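Local coordinates for Cys-Gly metallodipeptidase DUG1 (PDB 4G1P), which hydrolyses the dipeptide Cys-Gly as a metal-dependent peptidase and is the catalytic component of the complex that degrades glutathione in yeast, at residues A195-T206 against T435-D446; K208-C218 against V412-I423. All coordinates share one frame; numbering follows the deposited sequence.

The centres of the two interactions lie about 6 Å apart. Along the chain the order is 195-206, 208-218, 412-423 and 435-446, so interaction 1 joins the outer pair of segments and interaction 2 the inner pair. Interaction 1 pairs strand 195-198 with 437-439, the outermost strand at one end of a six-stranded mixed sheet; interaction 2 pairs the start of the long strand 210-226 with 415-419 in a second mixed sheet. A probable backbone bond from Thr212 to Leu439 and a side-chain one from Asn201 to Thr212 connect them. Metal ligand Asp200 and pocket residues Cys218 and Ser422 are thus carried by adjoining frameworks, both touching the second subunit.

Interaction 1. Residues A195-T206 against T435-D446; sequences AVCISDNYWLGT and TSVLLLPMGRGD
The side chains of Pro441 and Trp203 cross at about a right angle, Pro441 CG 4.0 Å from Trp203 CD1. Gly443 O lies over one face of the indole and also accepts the backbone N-H of Trp203 (N to O 2.7 Å, 170° at the hydrogen), so one carbonyl binds the main chain and also lies against a ring face. With CG anti to the carbonyl carbon (chi1 -67°), the ring is laid under this oxygen and NE1 is directed to a water in the ring plane, which donates in turn to Pro441 O. Tyr410 adds an edge-to-face contact. With an alanine in place of Trp203, the water would probably lose its indole donor and Pro441 CG the ring it packs against. Beside the indole, Arg444 turns one guanidinium face to Thr206 O, while its nitrogens bind Asp457, Asn460 and Ser459. Asn201 runs alongside Pro441 and sets OD1 3.6 Å from Pro441 CB; its ND2 goes to Thr212.

Farther back, 195-198 and 437-439 are neighbouring parallel strands of the six-stranded mixed sheet, bonded through rungs such as Ile198 N to Leu438 O (2.9 Å). Ile198 and Leu439 point the same way from one face, with Leu439 CD2 3.5 Å from Ile198 CB, whereas Cys197 SG touches Leu438 CD2 (3.9 Å) on the opposite face. Where the ladder ends, Ser199 OG donates to Leu440 O (2.8 Å) and accepts from a water that also joins Asn201 O to Met442 N. Polar groups of the two loops beyond the strands are therefore met by hydroxyl, carbonyl and water, and this network flanks Asp200, a zinc ligand whose CB points away from 435-446.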
# COMPACT_ATOMS: atom_id res chain seq x y z
N ALA A 195 42.08 -12.51 1.05
CA ALA A 195 41.11 -12.63 -0.02
C ALA A 195 39.73 -12.64 0.60
O ALA A 195 39.57 -13.03 1.75
CB ALA A 195 41.34 -13.92 -0.81
N VAL A 196 38.76 -12.20 -0.19
CA VAL A 196 37.38 -12.20 0.24
C VAL A 196 36.51 -12.92 -0.78
O VAL A 196 36.60 -12.66 -1.99
CB VAL A 196 36.88 -10.77 0.46
CG1 VAL A 196 35.36 -10.76 0.67
CG2 VAL A 196 37.60 -10.15 1.64
N CYS A 197 35.68 -13.84 -0.28
CA CYS A 197 34.70 -14.52 -1.11
C CYS A 197 33.27 -14.23 -0.64
O CYS A 197 32.98 -14.20 0.56
CB CYS A 197 34.93 -16.02 -1.10
SG CYS A 197 33.92 -16.80 -2.34
N ILE A 198 32.37 -14.01 -1.60
CA ILE A 198 30.98 -13.74 -1.28
C ILE A 198 30.09 -14.64 -2.11
O ILE A 198 30.25 -14.71 -3.33
CB ILE A 198 30.59 -12.29 -1.58
CG1 ILE A 198 31.27 -11.34 -0.61
CG2 ILE A 198 29.09 -12.10 -1.48
CD1 ILE A 198 31.07 -9.87 -0.98
N SER A 199 29.17 -15.33 -1.45
CA SER A 199 28.16 -16.09 -2.15
C SER A 199 26.82 -15.45 -1.88
O SER A 199 26.17 -15.73 -0.88
CB SER A 199 28.16 -17.53 -1.66
OG SER A 199 27.33 -18.33 -2.46
N ASP A 200 26.39 -14.57 -2.77
CA ASP A 200 25.20 -13.78 -2.53
C ASP A 200 24.57 -13.31 -3.84
O ASP A 200 24.03 -12.21 -3.92
CB ASP A 200 25.56 -12.56 -1.68
CG ASP A 200 24.40 -12.09 -0.81
OD1 ASP A 200 23.29 -12.66 -0.90
OD2 ASP A 200 24.60 -11.14 -0.04
N ASN A 201 24.67 -14.14 -4.86
CA ASN A 201 23.95 -13.90 -6.10
C ASN A 201 23.68 -15.23 -6.77
O ASN A 201 23.68 -16.25 -6.10
CB ASN A 201 24.71 -12.94 -7.02
CG ASN A 201 26.00 -13.52 -7.54
OD1 ASN A 201 26.78 -14.13 -6.80
ND2 ASN A 201 26.24 -13.34 -8.84
N TYR A 202 23.45 -15.23 -8.08
CA TYR A 202 22.89 -16.40 -8.76
C TYR A 202 23.52 -16.57 -10.12
O TYR A 202 24.11 -15.63 -10.65
CB TYR A 202 21.37 -16.22 -8.94
CG TYR A 202 20.80 -15.41 -7.82
CD1 TYR A 202 20.75 -14.02 -7.89
CD2 TYR A 202 20.39 -16.03 -6.64
CE1 TYR A 202 20.27 -13.27 -6.82
CE2 TYR A 202 19.91 -15.29 -5.58
CZ TYR A 202 19.85 -13.92 -5.67
OH TYR A 202 19.38 -13.18 -4.60
N TRP A 203 23.38 -17.77 -10.68
CA TRP A 203 23.74 -18.01 -12.07
C TRP A 203 22.90 -17.09 -12.90
O TRP A 203 21.82 -16.69 -12.49
CB TRP A 203 23.39 -19.44 -12.49
CG TRP A 203 24.18 -20.50 -11.83
CD1 TRP A 203 25.18 -20.33 -10.93
CD2 TRP A 203 24.03 -21.91 -12.02
NE1 TRP A 203 25.67 -21.56 -10.54
CE2 TRP A 203 24.97 -22.54 -11.19
CE3 TRP A 203 23.18 -22.70 -12.80
CZ2 TRP A 203 25.11 -23.93 -11.13
CZ3 TRP A 203 23.31 -24.07 -12.74
CH2 TRP A 203 24.27 -24.67 -11.91
N LEU A 204 23.39 -16.78 -14.08
CA LEU A 204 22.63 -15.97 -15.02
C LEU A 204 21.30 -16.63 -15.39
O LEU A 204 20.25 -15.99 -15.45
CB LEU A 204 23.47 -15.77 -16.28
CG LEU A 204 22.79 -15.09 -17.45
CD1 LEU A 204 22.45 -13.68 -17.02
CD2 LEU A 204 23.72 -15.11 -18.64
N GLY A 205 21.36 -17.93 -15.65
CA GLY A 205 20.22 -18.67 -16.13
C GLY A 205 20.06 -19.86 -15.23
O GLY A 205 20.39 -19.77 -14.04
N THR A 206 19.58 -20.97 -15.77
CA THR A 206 19.30 -22.12 -14.93
C THR A 206 20.13 -23.37 -15.25
O THR A 206 19.99 -24.38 -14.58
CB THR A 206 17.83 -22.51 -15.02
OG1 THR A 206 17.55 -22.99 -16.33
CG2 THR A 206 16.94 -21.30 -14.70
N THR A 435 42.40 -6.37 -1.03
CA THR A 435 42.51 -7.72 -1.56
C THR A 435 41.56 -7.83 -2.73
O THR A 435 40.80 -6.91 -3.00
CB THR A 435 42.09 -8.76 -0.52
OG1 THR A 435 40.87 -8.35 0.09
CG2 THR A 435 43.16 -8.92 0.54
N SER A 436 41.59 -8.97 -3.41
CA SER A 436 40.62 -9.24 -4.45
C SER A 436 39.34 -9.78 -3.84
O SER A 436 39.34 -10.33 -2.74
CB SER A 436 41.17 -10.25 -5.43
OG SER A 436 41.47 -11.46 -4.76
N VAL A 437 38.23 -9.62 -4.56
CA VAL A 437 36.97 -10.19 -4.13
C VAL A 437 36.46 -11.09 -5.23
O VAL A 437 36.52 -10.73 -6.40
CB VAL A 437 35.92 -9.11 -3.84
CG1 VAL A 437 34.56 -9.74 -3.61
CG2 VAL A 437 36.34 -8.26 -2.62
N LEU A 438 35.98 -12.27 -4.84
CA LEU A 438 35.32 -13.19 -5.75
C LEU A 438 33.84 -13.37 -5.39
O LEU A 438 33.50 -13.56 -4.22
CB LEU A 438 36.02 -14.53 -5.70
CG LEU A 438 35.22 -15.70 -6.23
CD1 LEU A 438 35.17 -15.66 -7.74
CD2 LEU A 438 35.81 -17.01 -5.74
N LEU A 439 32.95 -13.33 -6.39
CA LEU A 439 31.55 -13.68 -6.16
C LEU A 439 31.23 -15.07 -6.69
O LEU A 439 31.34 -15.32 -7.88
CB LEU A 439 30.63 -12.66 -6.81
CG LEU A 439 30.84 -11.22 -6.41
CD1 LEU A 439 29.73 -10.41 -7.00
CD2 LEU A 439 30.86 -11.09 -4.91
N LEU A 440 30.79 -15.95 -5.79
CA LEU A 440 30.56 -17.36 -6.10
C LEU A 440 29.09 -17.71 -5.92
O LEU A 440 28.70 -18.22 -4.87
CB LEU A 440 31.37 -18.24 -5.16
CG LEU A 440 32.00 -19.55 -5.63
CD1 LEU A 440 32.32 -20.43 -4.45
CD2 LEU A 440 31.14 -20.29 -6.64
N PRO A 441 28.28 -17.46 -6.94
CA PRO A 441 26.83 -17.70 -6.88
C PRO A 441 26.50 -19.15 -6.55
O PRO A 441 27.05 -20.07 -7.13
CB PRO A 441 26.36 -17.39 -8.30
CG PRO A 441 27.56 -17.63 -9.15
CD PRO A 441 28.74 -17.17 -8.31
N MET A 442 25.59 -19.36 -5.61
CA MET A 442 25.13 -20.70 -5.37
C MET A 442 23.97 -21.04 -6.28
O MET A 442 24.03 -22.01 -7.04
CB MET A 442 24.71 -20.89 -3.92
CG MET A 442 24.06 -22.24 -3.66
SD MET A 442 24.23 -22.67 -1.94
CE MET A 442 25.82 -23.52 -1.94
N GLY A 443 22.91 -20.23 -6.22
CA GLY A 443 21.67 -20.59 -6.88
C GLY A 443 21.51 -20.19 -8.34
O GLY A 443 22.43 -19.64 -8.97
N ARG A 444 20.31 -20.46 -8.86
CA ARG A 444 19.96 -20.15 -10.24
C ARG A 444 19.25 -18.82 -10.34
O ARG A 444 18.81 -18.27 -9.34
CB ARG A 444 19.08 -21.25 -10.82
CG ARG A 444 19.58 -22.65 -10.52
CD ARG A 444 18.81 -23.67 -11.32
NE ARG A 444 19.20 -25.04 -10.98
CZ ARG A 444 18.53 -26.11 -11.39
NH1 ARG A 444 17.44 -25.96 -12.14
NH2 ARG A 444 18.94 -27.33 -11.04
N GLY A 445 19.15 -18.30 -11.56
CA GLY A 445 18.59 -16.97 -11.76
C GLY A 445 17.08 -16.92 -11.69
O GLY A 445 16.48 -15.86 -11.86
N ASP A 446 16.45 -18.07 -11.46
CA ASP A 446 15.00 -18.14 -11.33
C ASP A 446 14.60 -18.59 -9.93
O ASP A 446 13.54 -19.16 -9.73
CB ASP A 446 14.40 -19.06 -12.39
CG ASP A 446 14.69 -20.54 -12.14
OD1 ASP A 446 15.56 -20.87 -11.31
OD2 ASP A 446 14.05 -21.39 -12.81
O HOH W 1 25.08 -17.10 -3.78
O HOH W 2 22.33 -18.50 -4.43
O HOH W 3 28.02 -21.91 -8.74

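Interaction 2. Residues K208-C218 against V412-I423; sequences KPVLTYGLRGC and VDPDFTREGGSI. With CYS (cysteine), chain E.
Leu211 and Thr417 belong to a parallel pair of strands in the mixed sheet built on strand 210-226; the axes of 210-215 and 415-419 are 25° apart. Leu211 O accepts Thr417 N (2.9 Å, 172° at the hydrogen), and Thr417 O accepts Tyr213 N in the next rung. Where the pair begins, extended Lys208 reaches across Asp415 and forms a salt bridge, Lys208 NZ meeting Asp415 OD1 at 2.7 Å from above the carboxylate plane; Glu286 is a second partner of the lysine.

Tyr213 comes next. Its ring presents one face to the Arg418 chain, with Arg418 CG 3.9 Å from the centroid of the Tyr213 ring in a CH-pi contact displaced toward the rim, while the hydroxyl holds a water that donates to Phe416 O.

Arg216 can be followed outward from the backbone. Arg216 CB lies 3.6 Å from Gly420 O, and its CG comes next to Glu419 O; CD then touches Gly420 O again. A bend at chi3 (135°) brings the guanidinium round edge-on to that same carbonyl, NH1 making only a weak bond with it. NH2, at the tip, binds Tyr316 O of its own chain and Gly238 O of the second subunit, so Arg216, packed on the loop after 415-419, reaches the dimer partner.

The backbone of Arg216 serves the substrate pocket: its O accepts Ser422 OG at 2.6 Å, the donor lying above the carbonyl plane, which positions a residue lining both the cysteine and glycine sites. Two residues farther on, Cys218 SG lies 3.7 Å from SG of the bound cysteine.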
# COMPACT_ATOMS: atom_id res chain seq x y z
N LYS A 208 23.77 -23.36 -16.47
CA LYS A 208 25.22 -23.27 -16.49
C LYS A 208 25.76 -22.34 -15.41
O LYS A 208 25.37 -21.18 -15.33
CB LYS A 208 25.67 -22.77 -17.86
CG LYS A 208 27.17 -22.90 -18.10
CD LYS A 208 27.57 -22.26 -19.42
CE LYS A 208 29.06 -22.45 -19.70
NZ LYS A 208 29.40 -21.85 -21.03
N PRO A 209 26.68 -22.86 -14.57
CA PRO A 209 27.29 -22.10 -13.48
C PRO A 209 28.08 -20.91 -14.00
O PRO A 209 28.50 -20.90 -15.15
CB PRO A 209 28.22 -23.11 -12.81
CG PRO A 209 28.44 -24.17 -13.83
CD PRO A 209 27.18 -24.24 -14.64
N VAL A 210 28.26 -19.90 -13.15
CA VAL A 210 28.96 -18.68 -13.54
C VAL A 210 29.88 -18.24 -12.42
O VAL A 210 29.75 -18.66 -11.28
CB VAL A 210 27.97 -17.50 -13.87
CG1 VAL A 210 26.86 -17.94 -14.79
CG2 VAL A 210 27.38 -16.92 -12.60
N LEU A 211 30.84 -17.39 -12.76
CA LEU A 211 31.55 -16.66 -11.74
C LEU A 211 31.33 -15.18 -12.03
O LEU A 211 31.29 -14.76 -13.20
CB LEU A 211 33.03 -17.04 -11.71
CG LEU A 211 33.29 -18.52 -11.41
CD1 LEU A 211 34.77 -18.80 -11.44
CD2 LEU A 211 32.71 -18.91 -10.05
N THR A 212 31.15 -14.40 -10.98
CA THR A 212 30.67 -13.06 -11.15
C THR A 212 31.75 -12.06 -10.83
O THR A 212 32.33 -12.09 -9.75
CB THR A 212 29.40 -12.82 -10.33
OG1 THR A 212 28.36 -13.67 -10.84
CG2 THR A 212 28.95 -11.37 -10.42
N TYR A 213 32.03 -11.18 -11.79
CA TYR A 213 33.10 -10.21 -11.61
C TYR A 213 32.62 -8.75 -11.53
O TYR A 213 33.44 -7.83 -11.44
CB TYR A 213 34.17 -10.38 -12.71
CG TYR A 213 33.69 -10.07 -14.12
CD1 TYR A 213 33.13 -11.05 -14.92
CD2 TYR A 213 33.82 -8.79 -14.65
CE1 TYR A 213 32.71 -10.78 -16.20
CE2 TYR A 213 33.40 -8.51 -15.92
CZ TYR A 213 32.85 -9.50 -16.69
OH TYR A 213 32.43 -9.20 -17.97
N GLY A 214 31.30 -8.54 -11.55
CA GLY A 214 30.74 -7.19 -11.51
C GLY A 214 29.34 -7.03 -10.94
O GLY A 214 28.44 -7.82 -11.22
N LEU A 215 29.14 -5.98 -10.15
CA LEU A 215 27.82 -5.68 -9.59
C LEU A 215 27.40 -4.26 -9.91
O LEU A 215 28.21 -3.34 -9.88
CB LEU A 215 27.85 -5.82 -8.08
CG LEU A 215 28.04 -7.20 -7.49
CD1 LEU A 215 28.66 -7.06 -6.13
CD2 LEU A 215 26.70 -7.89 -7.40
N ARG A 216 26.11 -4.07 -10.18
CA ARG A 216 25.57 -2.73 -10.25
C ARG A 216 25.37 -2.22 -8.84
O ARG A 216 25.10 -3.00 -7.94
CB ARG A 216 24.22 -2.73 -10.91
CG ARG A 216 24.18 -2.90 -12.38
CD ARG A 216 22.83 -3.45 -12.65
NE ARG A 216 22.14 -2.83 -13.76
CZ ARG A 216 20.90 -3.15 -14.11
NH1 ARG A 216 20.23 -4.05 -13.41
NH2 ARG A 216 20.33 -2.56 -15.15
N GLY A 217 25.48 -0.91 -8.66
CA GLY A 217 25.12 -0.31 -7.40
C GLY A 217 23.62 -0.04 -7.36
O GLY A 217 22.87 -0.38 -8.27
N CYS A 218 23.18 0.60 -6.28
CA CYS A 218 21.77 0.88 -6.12
C CYS A 218 21.54 2.15 -5.28
O CYS A 218 22.04 2.28 -4.16
CB CYS A 218 21.04 -0.33 -5.51
SG CYS A 218 19.22 -0.14 -5.48
N VAL A 412 31.89 -28.37 -16.59
CA VAL A 412 32.10 -27.35 -17.62
C VAL A 412 32.78 -26.17 -16.97
O VAL A 412 32.80 -26.07 -15.75
CB VAL A 412 30.78 -26.84 -18.23
CG1 VAL A 412 30.14 -27.90 -19.09
CG2 VAL A 412 29.82 -26.39 -17.14
N ASP A 413 33.36 -25.29 -17.77
CA ASP A 413 33.92 -24.07 -17.21
C ASP A 413 32.80 -23.04 -17.10
O ASP A 413 31.94 -22.96 -17.96
CB ASP A 413 35.09 -23.55 -18.06
CG ASP A 413 36.31 -24.47 -18.01
OD1 ASP A 413 36.91 -24.63 -16.92
OD2 ASP A 413 36.68 -25.04 -19.07
N PRO A 414 32.80 -22.27 -16.01
CA PRO A 414 31.72 -21.31 -15.79
C PRO A 414 31.80 -20.15 -16.75
O PRO A 414 32.90 -19.78 -17.12
CB PRO A 414 32.01 -20.79 -14.38
CG PRO A 414 33.48 -21.00 -14.22
CD PRO A 414 33.77 -22.28 -14.91
N ASP A 415 30.67 -19.59 -17.15
CA ASP A 415 30.69 -18.31 -17.83
C ASP A 415 31.18 -17.25 -16.86
O ASP A 415 31.04 -17.39 -15.64
CB ASP A 415 29.29 -17.93 -18.33
CG ASP A 415 28.91 -18.70 -19.58
OD1 ASP A 415 29.82 -19.26 -20.23
OD2 ASP A 415 27.71 -18.73 -19.94
N PHE A 416 31.78 -16.20 -17.39
CA PHE A 416 32.16 -15.06 -16.57
C PHE A 416 31.15 -13.94 -16.75
O PHE A 416 30.97 -13.41 -17.83
CB PHE A 416 33.57 -14.59 -16.91
CG PHE A 416 34.65 -15.51 -16.41
CD1 PHE A 416 34.93 -16.69 -17.07
CD2 PHE A 416 35.39 -15.17 -15.29
CE1 PHE A 416 35.94 -17.52 -16.61
CE2 PHE A 416 36.39 -16.00 -14.83
CZ PHE A 416 36.67 -17.17 -15.49
N THR A 417 30.45 -13.60 -15.67
CA THR A 417 29.27 -12.76 -15.81
C THR A 417 29.32 -11.59 -14.85
O THR A 417 30.04 -11.59 -13.86
CB THR A 417 27.99 -13.53 -15.47
OG1 THR A 417 28.06 -13.97 -14.11
CG2 THR A 417 27.83 -14.73 -16.38
N ARG A 418 28.51 -10.59 -15.16
CA ARG A 418 28.29 -9.51 -14.22
C ARG A 418 26.92 -9.72 -13.59
O ARG A 418 26.25 -10.70 -13.90
CB ARG A 418 28.42 -8.17 -14.92
CG ARG A 418 29.85 -7.94 -15.38
CD ARG A 418 29.98 -6.79 -16.33
NE ARG A 418 29.85 -5.51 -15.64
CZ ARG A 418 30.22 -4.35 -16.18
NH1 ARG A 418 30.76 -4.33 -17.39
NH2 ARG A 418 30.07 -3.23 -15.50
N GLU A 419 26.54 -8.83 -12.68
CA GLU A 419 25.27 -8.96 -11.98
C GLU A 419 24.43 -7.70 -12.11
O GLU A 419 24.95 -6.57 -11.98
CB GLU A 419 25.51 -9.20 -10.49
CG GLU A 419 25.12 -10.57 -10.00
CD GLU A 419 23.64 -10.85 -10.16
OE1 GLU A 419 22.82 -9.96 -9.84
OE2 GLU A 419 23.31 -11.98 -10.60
N GLY A 420 23.14 -7.89 -12.36
CA GLY A 420 22.18 -6.81 -12.32
C GLY A 420 21.92 -6.39 -10.88
O GLY A 420 21.64 -5.23 -10.59
N GLY A 421 22.01 -7.35 -9.97
CA GLY A 421 21.79 -7.09 -8.56
C GLY A 421 22.96 -6.38 -7.92
O GLY A 421 23.91 -6.01 -8.61
N SER A 422 22.89 -6.21 -6.60
CA SER A 422 23.86 -5.43 -5.86
C SER A 422 24.27 -6.09 -4.56
O SER A 422 23.46 -6.71 -3.89
CB SER A 422 23.29 -4.07 -5.54
OG SER A 422 22.82 -3.47 -6.73
N ILE A 423 25.54 -5.95 -4.21
CA ILE A 423 25.99 -6.32 -2.89
C ILE A 423 26.83 -5.18 -2.38
O ILE A 423 28.03 -5.20 -2.49
CB ILE A 423 26.81 -7.60 -2.90
CG1 ILE A 423 26.04 -8.72 -3.62
CG2 ILE A 423 27.15 -8.00 -1.49
CD1 ILE A 423 26.88 -9.95 -3.95
N CYS E . 18.71 -6.24 -2.23
CA CYS E . 18.62 -4.88 -2.73
C CYS E . 18.91 -4.89 -4.24
O CYS E . 19.94 -5.38 -4.69
CB CYS E . 19.57 -3.96 -1.97
SG CYS E . 19.50 -2.27 -2.46
O HOH W 4 32.64 -22.07 -20.58
O HOH W 5 30.97 -11.36 -19.37